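Local coordinates for CCHC-type domain-containing protein (Trypanosoma brucei brucei, PDB 7C42), which probably acts as a 3'-5' exoribonuclease that trims guide RNAs, carrying zinc-binding CCHC knuckles beside its exonuclease domain, at residues G34-A39 with E95-F100. Residues are numbered along the deposited sequence; the frame is centred on the assembly and turned at random.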
loop_
_atom_site.group_PDB
_atom_site.type_symbol
_atom_site.label_atom_id
_atom_site.label_comp_id
_atom_site.label_asym_id
_atom_site.label_seq_id
_atom_site.Cartn_x
_atom_site.Cartn_y
_atom_site.Cartn_z
ATOM N N GLY A 34 7.048 4.465 20.668
ATOM C CA GLY A 34 8.289 3.725 20.614
ATOM C C GLY A 34 8.612 3.115 19.275
ATOM O O GLY A 34 9.671 2.498 19.131
ATOM N N ALA A 35 7.745 3.283 18.279
ATOM C CA ALA A 35 7.899 2.649 16.978
ATOM C C ALA A 35 8.816 3.447 16.060
ATOM O O ALA A 35 9.028 4.651 16.233
ATOM C CB ALA A 35 6.542 2.472 16.297
ATOM N N ARG A 36 9.370 2.741 15.073
ATOM C CA ARG A 36 10.035 3.376 13.945
ATOM C C ARG A 36 9.096 3.545 12.755
ATOM O O ARG A 36 9.256 4.494 11.980
ATOM C CB ARG A 36 11.266 2.553 13.531
ATOM C CG ARG A 36 11.960 2.994 12.238
ATOM C CD ARG A 36 12.744 4.290 12.430
ATOM N NE ARG A 36 13.210 4.865 11.168
ATOM C CZ ARG A 36 12.566 5.817 10.493
ATOM N NH1 ARG A 36 11.415 6.298 10.953
ATOM N NH2 ARG A 36 13.067 6.292 9.357
ATOM N N SER A 37 8.113 2.651 12.610
ATOM C CA SER A 37 7.128 2.677 11.538
ATOM C C SER A 37 5.769 2.279 12.099
ATOM O O SER A 37 5.681 1.393 12.951
ATOM C CB SER A 37 7.489 1.721 10.392
ATOM O OG SER A 37 8.744 2.016 9.817
ATOM N N ILE A 38 4.714 2.927 11.607
ATOM C CA ILE A 38 3.335 2.651 12.002
ATOM C C ILE A 38 2.500 2.532 10.728
ATOM O O ILE A 38 2.373 3.501 9.970
ATOM C CB ILE A 38 2.767 3.752 12.915
ATOM C CG1 ILE A 38 3.703 4.014 14.101
ATOM C CG2 ILE A 38 1.372 3.387 13.385
ATOM C CD1 ILE A 38 3.253 5.138 15.007
ATOM N N ALA A 39 1.950 1.353 10.483
ATOM C CA ALA A 39 0.998 1.197 9.394
ATOM C C ALA A 39 -0.347 1.778 9.813
ATOM O O ALA A 39 -0.813 1.533 10.929
ATOM C CB ALA A 39 0.850 -0.279 9.027
ATOM N N GLU A 95 10.082 11.693 12.498
ATOM C CA GLU A 95 11.010 10.588 12.706
ATOM C C GLU A 95 10.310 9.243 12.847
ATOM O O GLU A 95 10.993 8.218 12.905
ATOM C CB GLU A 95 11.895 10.847 13.936
ATOM C CG GLU A 95 12.393 12.292 14.094
ATOM C CD GLU A 95 13.379 12.744 13.008
ATOM O OE1 GLU A 95 13.714 13.953 12.982
ATOM O OE2 GLU A 95 13.825 11.907 12.187
ATOM N N ILE A 96 8.980 9.214 12.895
ATOM C CA ILE A 96 8.218 7.971 12.879
ATOM C C ILE A 96 7.524 7.857 11.524
ATOM O O ILE A 96 6.677 8.691 11.174
ATOM C CB ILE A 96 7.198 7.896 14.023
ATOM C CG1 ILE A 96 7.891 8.001 15.377
ATOM C CG2 ILE A 96 6.440 6.593 13.945
ATOM C CD1 ILE A 96 6.903 8.032 16.542
ATOM N N ARG A 97 7.880 6.826 10.771
ATOM C CA ARG A 97 7.310 6.618 9.451
ATOM C C ARG A 97 5.873 6.126 9.582
ATOM O O ARG A 97 5.604 5.172 10.312
ATOM C CB ARG A 97 8.161 5.607 8.687
ATOM C CG ARG A 97 7.734 5.374 7.265
ATOM C CD ARG A 97 8.654 4.387 6.556
ATOM N NE ARG A 97 9.924 4.980 6.139
ATOM C CZ ARG A 97 11.120 4.566 6.552
ATOM N NH1 ARG A 97 11.219 3.563 7.414
ATOM N NH2 ARG A 97 12.219 5.163 6.114
ATOM N N LYS A 98 4.945 6.789 8.889
ATOM C CA LYS A 98 3.558 6.344 8.813
ATOM C C LYS A 98 3.348 5.693 7.458
ATOM O O LYS A 98 3.530 6.343 6.424
ATOM C CB LYS A 98 2.581 7.502 9.001
ATOM C CG LYS A 98 3.078 8.598 9.903
ATOM C CD LYS A 98 3.244 8.131 11.330
ATOM C CE LYS A 98 3.548 9.309 12.211
ATOM N NZ LYS A 98 4.523 10.264 11.615
ATOM N N LEU A 99 2.988 4.413 7.462
ATOM C CA LEU A 99 2.831 3.642 6.237
ATOM C C LEU A 99 1.361 3.589 5.831
ATOM O O LEU A 99 0.500 3.289 6.655
ATOM C CB LEU A 99 3.368 2.221 6.425
ATOM C CG LEU A 99 4.777 2.023 6.971
ATOM C CD1 LEU A 99 4.913 0.604 7.466
ATOM C CD2 LEU A 99 5.822 2.299 5.904
ATOM N N PHE A 100 1.077 3.813 4.573
ATOM C CA PHE A 100 -0.242 3.746 3.983
ATOM C C PHE A 100 -0.229 2.936 2.660
ATOM O O PHE A 100 0.781 2.820 2.049
ATOM C CB PHE A 100 -0.719 5.120 3.601
ATOM C CG PHE A 100 -1.109 6.005 4.728
ATOM C CD1 PHE A 100 -0.194 6.796 5.327
ATOM C CD2 PHE A 100 -2.400 6.088 5.135
ATOM C CE1 PHE A 100 -0.539 7.643 6.340
ATOM C CE2 PHE A 100 -2.762 6.928 6.142
ATOM C CZ PHE A 100 -1.812 7.690 6.758
HETATM O O HOH W 1 9.207 1.142 7.292
#
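Arg36, just ahead of strand 37-44, and Arg97, the first residue of strand 97-100, bring their guanidinium groups together, the planes turned 35° from each other. NH1 of Arg97 sits over one face of the Arg36 group, offset toward its rim, and the two NH2 atoms are 3.5 Å apart; the salt bridge from Arg97 NH2 to Glu216 probably eases the repulsion. Arg97 runs extended, CG anti to the backbone N (chi1 -176°), and bends at chi3, bringing NH1 to a water that also bonds to Ser37 OG at 2.7 Å. Alongside, the backbones pair in parallel register: Arg97 N donates to Arg36 O (3.0 Å), Ile38 N to Arg97 O (2.7 Å) and Leu99 N to Ile38 O (2.7 Å). This pairing joins neighbouring strands of the mixed sheet of the RNase H-like exonuclease fold; Asp41, two residues after Ala39, binds manganese in another structure of this protein but not here. Ser37, Ala39, Arg97 and Leu99 project to one face, where Ala39 and Leu99 pack against Ile195 of helix 182-202. On the other face, CD1 of Ile38 meets CG2 of Ile96 at 3.7 Å. There the buried Lys98 chain, bent at chi2 and chi4, brings NZ to Ile96 O (2.7 Å), to its strongest partner Glu119 O and to the carbonyls of Leu91 and Asp93, four oxygens sharing three hydrogens.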